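Local coordinates for protein fructose-1,6-bisphosphatase/inositol-1-monophosphatase (PDB 2P3N) that removes phosphate, with magnesium as cofactor, from inositol 1-phosphate, fructose 1,6-bisphosphate and several other phosphate esters, at residues I62-E65 / E66-E70; A99-N103 / G104-L108. One frame throughout, in Å; residues are numbered along the deposited sequence.

Contact 1: I62-E65 / E66-E70. With MG (magnesium ion), chain E.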
ATOM      1  N   ILE A  62     -19.312 -24.978   9.982  1.00 37.17           N
ATOM      2  CA  ILE A  62     -19.110 -23.546   9.843  1.00 35.82           C
ATOM      3  C   ILE A  62     -20.038 -22.779  10.755  1.00 36.95           C
ATOM      4  O   ILE A  62     -21.206 -23.117  10.905  1.00 39.55           O
ATOM      5  CB  ILE A  62     -19.375 -23.069   8.387  1.00 33.10           C
ATOM      6  CG1 ILE A  62     -18.205 -23.451   7.481  1.00 29.97           C
ATOM      7  CG2 ILE A  62     -19.621 -21.568   8.366  1.00 34.24           C
ATOM      8  CD1 ILE A  62     -18.267 -22.842   6.111  1.00 43.00           C
ATOM      9  N   MET A  63     -19.503 -21.747  11.384  1.00 36.39           N
ATOM     10  CA  MET A  63     -20.298 -20.894  12.238  1.00 36.28           C
ATOM     11  C   MET A  63     -19.927 -19.517  11.724  1.00 35.36           C
ATOM     12  O   MET A  63     -18.825 -19.031  11.963  1.00 33.02           O
ATOM     13  CB  MET A  63     -19.907 -21.041  13.706  1.00 34.67           C
ATOM     14  CG  MET A  63     -20.932 -20.438  14.646  1.00 38.55           C
ATOM     15  SD  MET A  63     -20.192 -19.417  15.919  1.00 47.49           S
ATOM     16  CE  MET A  63     -19.404 -20.685  16.870  1.00 54.96           C
ATOM     17  N   ALA A  64     -20.847 -18.913  10.981  1.00 34.11           N
ATOM     18  CA  ALA A  64     -20.622 -17.602  10.396  1.00 36.82           C
ATOM     19  C   ALA A  64     -21.645 -16.596  10.925  1.00 39.46           C
ATOM     20  O   ALA A  64     -22.837 -16.904  11.052  1.00 38.81           O
ATOM     21  CB  ALA A  64     -20.688 -17.704   8.853  1.00 27.45           C
ATOM     22  N   GLU A  65     -21.169 -15.396  11.250  1.00 39.24           N
ATOM     23  CA  GLU A  65     -22.039 -14.360  11.784  1.00 40.08           C
ATOM     24  C   GLU A  65     -23.379 -14.287  11.081  1.00 38.76           C
ATOM     25  O   GLU A  65     -24.421 -14.507  11.682  1.00 38.49           O
ATOM     26  CB  GLU A  65     -21.365 -12.992  11.702  1.00 38.82           C
ATOM     27  CG  GLU A  65     -22.350 -11.864  11.887  1.00 39.90           C
ATOM     28  CD  GLU A  65     -21.699 -10.582  12.295  1.00 44.32           C
ATOM     29  OE1 GLU A  65     -20.658 -10.238  11.697  1.00 51.67           O
ATOM     30  OE2 GLU A  65     -22.236  -9.918  13.206  1.00 41.73           O
ATOM     31  N   GLU A  66     -23.340 -13.978   9.795  1.00 41.67           N
ATOM     32  CA  GLU A  66     -24.545 -13.840   9.012  1.00 45.27           C
ATOM     33  C   GLU A  66     -25.279 -15.139   8.693  1.00 50.77           C
ATOM     34  O   GLU A  66     -25.245 -15.605   7.556  1.00 52.66           O
ATOM     35  CB  GLU A  66     -24.215 -13.101   7.715  1.00 44.75           C
ATOM     36  CG  GLU A  66     -24.514 -11.610   7.747  1.00 51.70           C
ATOM     37  CD  GLU A  66     -23.705 -10.866   8.775  1.00 55.90           C
ATOM     38  OE1 GLU A  66     -22.477 -10.755   8.593  1.00 68.16           O
ATOM     39  OE2 GLU A  66     -24.297 -10.390   9.764  1.00 57.48           O
ATOM     40  N   GLY A  67     -25.929 -15.739   9.688  1.00 52.10           N
ATOM     41  CA  GLY A  67     -26.695 -16.948   9.418  1.00 50.13           C
ATOM     42  C   GLY A  67     -26.248 -18.344   9.815  1.00 48.89           C
ATOM     43  O   GLY A  67     -26.912 -18.985  10.615  1.00 53.33           O
ATOM     44  N   ILE A  68     -25.147 -18.836   9.256  1.00 49.31           N
ATOM     45  CA  ILE A  68     -24.676 -20.192   9.554  1.00 46.79           C
ATOM     46  C   ILE A  68     -24.194 -20.378  10.989  1.00 47.44           C
ATOM     47  O   ILE A  68     -23.151 -19.849  11.376  1.00 46.84           O
ATOM     48  CB  ILE A  68     -23.532 -20.591   8.601  1.00 49.73           C
ATOM     49  CG1 ILE A  68     -23.864 -20.140   7.174  1.00 47.12           C
ATOM     50  CG2 ILE A  68     -23.319 -22.104   8.650  1.00 36.87           C
ATOM     51  CD1 ILE A  68     -22.716 -20.292   6.202  1.00 58.20           C
ATOM     52  N   PHE A  69     -24.942 -21.149  11.776  1.00 49.80           N
ATOM     53  CA  PHE A  69     -24.578 -21.378  13.179  1.00 46.29           C
ATOM     54  C   PHE A  69     -24.401 -22.848  13.562  1.00 43.98           C
ATOM     55  O   PHE A  69     -24.933 -23.295  14.577  1.00 44.63           O
ATOM     56  CB  PHE A  69     -25.631 -20.757  14.102  1.00 48.56           C
ATOM     57  CG  PHE A  69     -25.900 -19.299  13.834  1.00 50.15           C
ATOM     58  CD1 PHE A  69     -24.852 -18.398  13.659  1.00 49.26           C
ATOM     59  CD2 PHE A  69     -27.207 -18.819  13.788  1.00 48.72           C
ATOM     60  CE1 PHE A  69     -25.104 -17.043  13.443  1.00 47.07           C
ATOM     61  CE2 PHE A  69     -27.464 -17.470  13.575  1.00 44.84           C
ATOM     62  CZ  PHE A  69     -26.412 -16.583  13.402  1.00 47.49           C
ATOM     63  N   GLU A  70     -23.640 -23.596  12.770  1.00 41.11           N
ATOM     64  CA  GLU A  70     -23.429 -25.009  13.047  1.00 40.83           C
ATOM     65  C   GLU A  70     -22.574 -25.305  14.289  1.00 42.31           C
ATOM     66  O   GLU A  70     -22.104 -24.394  14.986  1.00 40.89           O
ATOM     67  CB  GLU A  70     -22.810 -25.690  11.823  1.00 30.75           C
ATOM     68  CG  GLU A  70     -23.518 -25.347  10.527  1.00 31.49           C
ATOM     69  CD  GLU A  70     -22.844 -25.950   9.316  1.00 33.55           C
ATOM     70  OE1 GLU A  70     -21.626 -26.193   9.379  1.00 39.51           O
ATOM     71  OE2 GLU A  70     -23.523 -26.169   8.291  1.00 44.09           O
TER
HETATM   72 MG    MG E1758     -19.304  -8.786  11.011  1.00 32.37          MG
HETATM   73  O   HOH W   1     -20.184  -9.276   8.985  1.00 31.68           O
HETATM   74  O   HOH W   2     -20.656  -7.408  11.177  1.00 21.70           O
HETATM   75  O   HOH W   3     -19.032  -8.175  13.013  1.00 24.47           O

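Contact 2: A99-N103 / G104-L108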
ATOM      1  N   ALA A  99     -11.319 -18.251  12.213  1.00 39.30           N
ATOM      2  CA  ALA A  99     -10.684 -19.074  13.237  1.00 39.81           C
ATOM      3  C   ALA A  99     -11.075 -20.520  12.986  1.00 41.35           C
ATOM      4  O   ALA A  99     -12.195 -20.791  12.555  1.00 39.43           O
ATOM      5  CB  ALA A  99     -11.143 -18.651  14.632  1.00 33.65           C
ATOM      6  N   TYR A 100     -10.147 -21.444  13.218  1.00 45.14           N
ATOM      7  CA  TYR A 100     -10.459 -22.862  13.065  1.00 49.03           C
ATOM      8  C   TYR A 100     -10.395 -23.529  14.434  1.00 47.70           C
ATOM      9  O   TYR A 100      -9.323 -23.806  14.965  1.00 47.44           O
ATOM     10  CB  TYR A 100      -9.504 -23.589  12.121  1.00 54.32           C
ATOM     11  CG  TYR A 100      -9.803 -25.075  12.103  1.00 59.77           C
ATOM     12  CD1 TYR A 100     -11.006 -25.558  11.574  1.00 58.17           C
ATOM     13  CD2 TYR A 100      -8.930 -25.987  12.699  1.00 58.62           C
ATOM     14  CE1 TYR A 100     -11.332 -26.909  11.650  1.00 55.21           C
ATOM     15  CE2 TYR A 100      -9.245 -27.337  12.778  1.00 53.92           C
ATOM     16  CZ  TYR A 100     -10.445 -27.792  12.256  1.00 53.77           C
ATOM     17  OH  TYR A 100     -10.755 -29.127  12.359  1.00 46.45           O
ATOM     18  N   VAL A 101     -11.574 -23.786  14.981  1.00 46.50           N
ATOM     19  CA  VAL A 101     -11.733 -24.392  16.283  1.00 42.03           C
ATOM     20  C   VAL A 101     -11.864 -25.903  16.152  1.00 41.23           C
ATOM     21  O   VAL A 101     -12.636 -26.402  15.332  1.00 40.83           O
ATOM     22  CB  VAL A 101     -12.995 -23.830  16.964  1.00 38.07           C
ATOM     23  CG1 VAL A 101     -13.062 -24.257  18.394  1.00 29.83           C
ATOM     24  CG2 VAL A 101     -12.996 -22.327  16.866  1.00 42.37           C
ATOM     25  N   GLU A 102     -11.088 -26.632  16.943  1.00 40.87           N
ATOM     26  CA  GLU A 102     -11.165 -28.084  16.938  1.00 39.33           C
ATOM     27  C   GLU A 102     -11.445 -28.534  18.364  1.00 38.87           C
ATOM     28  O   GLU A 102     -10.743 -28.148  19.300  1.00 37.45           O
ATOM     29  CB  GLU A 102      -9.871 -28.710  16.421  1.00 41.02           C
ATOM     30  CG  GLU A 102      -9.972 -30.216  16.225  1.00 41.85           C
ATOM     31  CD  GLU A 102      -9.023 -30.739  15.166  1.00 44.37           C
ATOM     32  OE1 GLU A 102      -9.074 -30.232  14.020  1.00 44.47           O
ATOM     33  OE2 GLU A 102      -8.238 -31.664  15.470  1.00 50.22           O
ATOM     34  N   ASN A 103     -12.492 -29.333  18.522  1.00 37.80           N
ATOM     35  CA  ASN A 103     -12.874 -29.810  19.834  1.00 37.34           C
ATOM     36  C   ASN A 103     -12.989 -28.595  20.735  1.00 39.11           C
ATOM     37  O   ASN A 103     -12.475 -28.585  21.854  1.00 36.63           O
ATOM     38  CB  ASN A 103     -11.817 -30.761  20.386  1.00 36.05           C
ATOM     39  CG  ASN A 103     -11.654 -32.007  19.540  1.00 40.27           C
ATOM     40  OD1 ASN A 103     -10.668 -32.733  19.690  1.00 46.90           O
ATOM     41  ND2 ASN A 103     -12.613 -32.269  18.649  1.00 38.92           N
ATOM     42  N   GLY A 104     -13.654 -27.559  20.227  1.00 38.47           N
ATOM     43  CA  GLY A 104     -13.843 -26.350  21.003  1.00 34.70           C
ATOM     44  C   GLY A 104     -12.561 -25.596  21.275  1.00 35.83           C
ATOM     45  O   GLY A 104     -12.556 -24.641  22.056  1.00 36.84           O
ATOM     46  N   GLU A 105     -11.472 -26.003  20.629  1.00 36.64           N
ATOM     47  CA  GLU A 105     -10.192 -25.331  20.837  1.00 39.40           C
ATOM     48  C   GLU A 105      -9.700 -24.604  19.601  1.00 40.18           C
ATOM     49  O   GLU A 105      -9.537 -25.210  18.542  1.00 37.76           O
ATOM     50  CB  GLU A 105      -9.121 -26.335  21.257  1.00 47.12           C
ATOM     51  CG  GLU A 105      -9.480 -27.165  22.477  1.00 53.38           C
ATOM     52  CD  GLU A 105      -8.295 -27.944  22.993  1.00 54.52           C
ATOM     53  OE1 GLU A 105      -7.380 -27.314  23.569  1.00 62.17           O
ATOM     54  OE2 GLU A 105      -8.273 -29.180  22.805  1.00 57.88           O
ATOM     55  N   VAL A 106      -9.451 -23.305  19.743  1.00 40.01           N
ATOM     56  CA  VAL A 106      -8.956 -22.497  18.631  1.00 39.77           C
ATOM     57  C   VAL A 106      -7.546 -22.969  18.270  1.00 40.47           C
ATOM     58  O   VAL A 106      -6.612 -22.838  19.061  1.00 39.65           O
ATOM     59  CB  VAL A 106      -8.926 -20.996  19.001  1.00 36.14           C
ATOM     60  CG1 VAL A 106      -8.513 -20.167  17.803  1.00 35.58           C
ATOM     61  CG2 VAL A 106     -10.290 -20.559  19.487  1.00 31.96           C
ATOM     62  N   LYS A 107      -7.408 -23.529  17.073  1.00 41.94           N
ATOM     63  CA  LYS A 107      -6.128 -24.043  16.590  1.00 44.63           C
ATOM     64  C   LYS A 107      -5.455 -23.093  15.602  1.00 43.74           C
ATOM     65  O   LYS A 107      -4.253 -23.185  15.356  1.00 41.39           O
ATOM     66  CB  LYS A 107      -6.327 -25.410  15.906  1.00 42.30           C
ATOM     67  CG  LYS A 107      -6.914 -26.485  16.806  1.00 47.65           C
ATOM     68  CD  LYS A 107      -6.119 -26.607  18.113  1.00 52.95           C
ATOM     69  CE  LYS A 107      -6.845 -27.481  19.137  1.00 58.09           C
ATOM     70  NZ  LYS A 107      -6.122 -27.562  20.445  1.00 67.31           N
ATOM     71  N   LEU A 108      -6.237 -22.173  15.052  1.00 45.50           N
ATOM     72  CA  LEU A 108      -5.734 -21.250  14.051  1.00 45.05           C
ATOM     73  C   LEU A 108      -6.588 -19.991  14.018  1.00 45.02           C
ATOM     74  O   LEU A 108      -7.794 -20.044  14.222  1.00 46.52           O
ATOM     75  CB  LEU A 108      -5.777 -21.965  12.696  1.00 50.02           C
ATOM     76  CG  LEU A 108      -5.371 -21.366  11.352  1.00 53.86           C
ATOM     77  CD1 LEU A 108      -5.499 -22.463  10.311  1.00 61.33           C
ATOM     78  CD2 LEU A 108      -6.241 -20.172  10.973  1.00 54.40           C
TER
HETATM   79  O   HOH W   4     -15.001 -27.231  17.666  1.00 38.38           O
HETATM   80  O   HOH W   5      -8.040 -30.441  19.826  1.00 56.09           O

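Contact 1: I62-E65 / E66-E70
Met63 and Phe69 face each other in a single backbone bridge, as the chain leaves strand 61-64 and folds back on itself. Ala64 N donates to Ile68 O at 2.5 Å, and Glu70 N donates to Ile62 O at 3.1 Å. Glu66 centres an inverse gamma turn, closed by Gly67 N on Glu65 O. The Phe69 ring comes back against the bend: Phe69 CE1, at the ring edge, meets Glu65 O at 3.2 Å, and Gly67 O lies over the ring centre. Ile68 CG2 touches Ile62 CG2 at 3.7 Å. Glu70 OE1 takes the Ile62 N-H at 2.7 Å, on its anti side but 31° out of the carboxylate plane. A leucine in place of Glu70 would probably leave Ile62 N without this acceptor, with the backbone bond to Ile62 O remaining. Glu65 has CG anti to its backbone N (chi1 164°), and Glu65 OE1 binds magnesium at 2.1 Å. Glu66 lies alongside; OE1 accepts a bond from a magnesium-bound water, and OE2 pairs with Lys31. Asp79 OD2, Ile81 O and three waters complete the magnesium shell. Ile62 and Ile68 pack on Val50 of helix 40-56, while Met63 bonds through its backbone to strand 74-79 and touches Trp200 of helix 199-211.

Contact 2: A99-N103 / G104-L108
Glu102 and Glu105 close a beta hairpin through a type I' turn, with Asn103 and Gly104 at its corners. Two backbone bonds join the pair: Glu102 N to Glu105 O and Glu105 N to Glu102 O, each 2.6 Å. Farther along, Lys107 and Leu108 both face Tyr100 in a classic beta bulge. Tyr100 O accepts from Lys107 N at 2.9 Å and only weakly from Leu108 N. Lys107 can be followed outward. Lys107 CB lies 3.5 Å from Tyr100 O and comes obliquely to the Tyr100 ring. Lys107 CG rests on Glu102 CB at 3.7 Å. The chain bends at chi2 (-52°), which turns it along the strand toward the turn, and Lys107 CE passes 4.0 Å from Glu102 O. Lys107 NZ ends in salt bridges with Glu105 OE1, at 3.4 Å, and with Glu124. Tyr100 OH donates to Glu102 OE1 at 2.6 Å, in the plane of the ring, which ties down the tip of Tyr100. Val101 CG1 packs against the Gly104 backbone, and Val101 CG2 meets Val106 CG2. Strand 74-79 flanks the hairpin through backbone bonds to Ala99 and Val101. Leu108 packs on helix 2-21, whereas Ala99 and Val106 meet helix 199-211.

From the N terminus, the chain passes through helix 2-21 and helix 40-56 before strand 61-64 enters contact 1. This contact closes a short bend just after that strand, at the edge of the seven-stranded sheet within the chain. Strand 74-79 follows and pairs with strand 61-64 in parallel. Strand 95-102 then leads into contact 2, which closes the hairpin with strand 105-113. The two contacts lie in series and neither nest nor cross. Their centres are about 15 Å apart and they do not touch. Strand 74-79 lies between them in the sheet and bonds to both. Helix 199-211 also meets both. Contact 1 lies at the metal site, whereas the Ala99 side chain of contact 2 is about 13 Å from the magnesium.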